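Local structure of chitin oligosaccahride binding protein NagB1 (Paenibacillus sp. FPU-7, 7EHP) at residues Lys130-Asp135 against Lys151-Val156. The protein binds short chitin oligosaccharides such as N,N'-diacetylchitobiose as an extracellular solute-binding protein, probably delivering them to a membrane transporter. Numbering follows the deposited sequence.
Sequences KQLNVD and KASGFV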
ATOM      1  N   LYS A 130      21.510   3.584  17.450  1.00 22.63           N
ATOM      2  CA  LYS A 130      22.383   4.063  18.524  1.00 26.86           C
ATOM      3  C   LYS A 130      23.488   3.058  18.822  1.00 33.05           C
ATOM      4  O   LYS A 130      24.671   3.417  18.930  1.00 27.21           O
ATOM      5  CB  LYS A 130      21.552   4.343  19.780  1.00 22.11           C
ATOM      6  CG  LYS A 130      22.345   4.795  21.014  1.00 35.58           C
ATOM      7  CD  LYS A 130      21.491   4.703  22.303  1.00 39.23           C
ATOM      8  CE  LYS A 130      22.293   5.014  23.574  1.00 40.20           C
ATOM      9  NZ  LYS A 130      23.680   4.467  23.506  1.00 36.69           N
ATOM     10  N   GLN A 131      23.115   1.785  18.949  1.00 27.29           N
ATOM     11  CA  GLN A 131      24.087   0.750  19.265  1.00 31.70           C
ATOM     12  C   GLN A 131      25.168   0.652  18.191  1.00 33.67           C
ATOM     13  O   GLN A 131      26.357   0.513  18.503  1.00 31.74           O
ATOM     14  CB  GLN A 131      23.355  -0.574  19.438  1.00 30.03           C
ATOM     15  CG  GLN A 131      24.212  -1.704  19.912  1.00 37.82           C
ATOM     16  CD  GLN A 131      23.392  -2.954  20.096  1.00 43.98           C
ATOM     17  OE1 GLN A 131      22.223  -2.882  20.481  1.00 37.67           O
ATOM     18  NE2 GLN A 131      23.996  -4.110  19.832  1.00 42.59           N
ATOM     19  N   LEU A 132      24.775   0.732  16.924  1.00 29.05           N
ATOM     20  CA  LEU A 132      25.719   0.685  15.819  1.00 30.49           C
ATOM     21  C   LEU A 132      26.444   2.004  15.600  1.00 33.65           C
ATOM     22  O   LEU A 132      27.374   2.044  14.786  1.00 34.08           O
ATOM     23  CB  LEU A 132      24.998   0.309  14.521  1.00 27.26           C
ATOM     24  CG  LEU A 132      24.003  -0.841  14.567  1.00 29.16           C
ATOM     25  CD1 LEU A 132      23.204  -0.908  13.265  1.00 19.65           C
ATOM     26  CD2 LEU A 132      24.739  -2.126  14.827  1.00 30.04           C
ATOM     27  N   ASN A 133      26.023   3.076  16.280  1.00 34.57           N
ATOM     28  CA  ASN A 133      26.607   4.410  16.133  1.00 34.70           C
ATOM     29  C   ASN A 133      26.514   4.887  14.683  1.00 33.62           C
ATOM     30  O   ASN A 133      27.509   5.250  14.055  1.00 41.32           O
ATOM     31  CB  ASN A 133      28.060   4.443  16.636  1.00 33.90           C
ATOM     32  CG  ASN A 133      28.566   5.857  16.881  1.00 44.37           C
ATOM     33  OD1 ASN A 133      29.723   6.174  16.595  1.00 48.61           O
ATOM     34  ND2 ASN A 133      27.694   6.718  17.405  1.00 44.64           N
ATOM     35  N   VAL A 134      25.286   4.872  14.158  1.00 30.31           N
ATOM     36  CA  VAL A 134      24.986   5.371  12.819  1.00 29.77           C
ATOM     37  C   VAL A 134      23.810   6.337  12.890  1.00 34.50           C
ATOM     38  O   VAL A 134      22.884   6.144  13.688  1.00 33.20           O
ATOM     39  CB  VAL A 134      24.674   4.225  11.833  1.00 28.89           C
ATOM     40  CG1 VAL A 134      25.948   3.438  11.483  1.00 29.80           C
ATOM     41  CG2 VAL A 134      23.594   3.310  12.414  1.00 28.03           C
ATOM     42  N   ASP A 135      23.848   7.372  12.041  1.00 28.57           N
ATOM     43  CA  ASP A 135      22.743   8.293  11.838  1.00 31.89           C
ATOM     44  C   ASP A 135      21.786   7.729  10.800  1.00 35.91           C
ATOM     45  O   ASP A 135      22.040   6.697  10.174  1.00 28.48           O
ATOM     46  CB  ASP A 135      23.234   9.664  11.362  1.00 36.63           C
ATOM     47  CG  ASP A 135      24.234  10.298  12.296  1.00 42.88           C
ATOM     48  OD1 ASP A 135      24.246   9.958  13.499  1.00 49.07           O
ATOM     49  OD2 ASP A 135      25.002  11.158  11.815  1.00 48.38           O
ATOM     50  N   LYS A 151      24.522  -5.780   9.917  1.00 18.61           N
ATOM     51  CA  LYS A 151      24.782  -7.199   9.702  1.00 22.16           C
ATOM     52  C   LYS A 151      25.976  -7.669  10.520  1.00 23.61           C
ATOM     53  O   LYS A 151      25.964  -8.774  11.076  1.00 21.49           O
ATOM     54  CB  LYS A 151      25.016  -7.459   8.218  1.00 22.02           C
ATOM     55  CG  LYS A 151      24.712  -8.871   7.769  1.00 24.90           C
ATOM     56  CD  LYS A 151      24.788  -8.946   6.248  1.00 21.20           C
ATOM     57  CE  LYS A 151      24.637 -10.362   5.761  1.00 23.95           C
ATOM     58  NZ  LYS A 151      23.351 -10.950   6.256  1.00 32.11           N
ATOM     59  N   ALA A 152      27.023  -6.849  10.591  1.00 23.99           N
ATOM     60  CA  ALA A 152      28.199  -7.233  11.363  1.00 24.16           C
ATOM     61  C   ALA A 152      27.832  -7.502  12.815  1.00 27.18           C
ATOM     62  O   ALA A 152      28.381  -8.422  13.432  1.00 27.06           O
ATOM     63  CB  ALA A 152      29.268  -6.148  11.260  1.00 20.18           C
ATOM     64  N   SER A 153      26.854  -6.769  13.349  1.00 25.99           N
ATOM     65  CA  SER A 153      26.456  -6.901  14.746  1.00 27.02           C
ATOM     66  C   SER A 153      25.402  -7.976  14.974  1.00 31.28           C
ATOM     67  O   SER A 153      24.891  -8.092  16.094  1.00 34.87           O
ATOM     68  CB  SER A 153      25.944  -5.564  15.271  1.00 24.41           C
ATOM     69  OG  SER A 153      26.884  -4.537  15.025  1.00 32.19           O
ATOM     70  N   GLY A 154      25.060  -8.756  13.951  1.00 25.40           N
ATOM     71  CA  GLY A 154      24.038  -9.778  14.085  1.00 27.21           C
ATOM     72  C   GLY A 154      22.615  -9.327  13.822  1.00 21.36           C
ATOM     73  O   GLY A 154      21.688 -10.103  14.061  1.00 25.79           O
ATOM     74  N   PHE A 155      22.409  -8.114  13.328  1.00 24.52           N
ATOM     75  CA  PHE A 155      21.074  -7.656  12.959  1.00 25.51           C
ATOM     76  C   PHE A 155      20.810  -7.935  11.487  1.00 25.58           C
ATOM     77  O   PHE A 155      21.717  -7.859  10.659  1.00 28.21           O
ATOM     78  CB  PHE A 155      20.925  -6.164  13.246  1.00 24.40           C
ATOM     79  CG  PHE A 155      21.023  -5.830  14.704  1.00 26.59           C
ATOM     80  CD1 PHE A 155      19.965  -6.091  15.557  1.00 20.18           C
ATOM     81  CD2 PHE A 155      22.183  -5.296  15.229  1.00 26.28           C
ATOM     82  CE1 PHE A 155      20.053  -5.799  16.908  1.00 24.30           C
ATOM     83  CE2 PHE A 155      22.278  -5.003  16.581  1.00 30.30           C
ATOM     84  CZ  PHE A 155      21.212  -5.250  17.420  1.00 24.07           C
ATOM     85  N   VAL A 156      19.575  -8.297  11.174  1.00 22.75           N
ATOM     86  CA  VAL A 156      19.144  -8.267   9.776  1.00 19.30           C
ATOM     87  C   VAL A 156      19.040  -6.807   9.352  1.00 18.77           C
ATOM     88  O   VAL A 156      18.409  -6.013  10.064  1.00 20.97           O
ATOM     89  CB  VAL A 156      17.798  -8.993   9.616  1.00 26.50           C
ATOM     90  CG1 VAL A 156      17.231  -8.794   8.218  1.00 20.03           C
ATOM     91  CG2 VAL A 156      17.951 -10.469   9.913  1.00 27.38           C
TER
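S153 OG, just past the end of helix 140-152, turns back to hydrogen-bond K149 O in its last turn, and in that pose it also meets L132, whose methyl CD2 lies 3.2 Å from OG, a close approach. With chi1 at -53°, OG sits beside the backbone N of S153, within reach of that carbonyl. The same methyl of L132 touches the ring of F155 obliquely, CD2 to CD2 at 4.1 Å, so one leucine branch bridges serine and phenylalanine. Q131 comes to the ring differently: CG is anti to the backbone N (chi1 -174°) and the chain runs on extended, bringing NE2 to the ring edge, 3.8 Å from F155 CE2, with the amide plane turned 71° from the ring. The contact is thus van der Waals in character, and small. Both helices end here in Schellman motifs, with N133 and G154 at positive phi; G154 N donates to K151 O at 3.0 Å. F155 also packs on I128, and L132 on A150, so the contact joins the C-terminal end of helix 126-132 to that of helix 140-152, just before strand 156-159 enters the sheet alongside strand 237-243, in a peripheral part of this periplasmic-binding-protein-like fold.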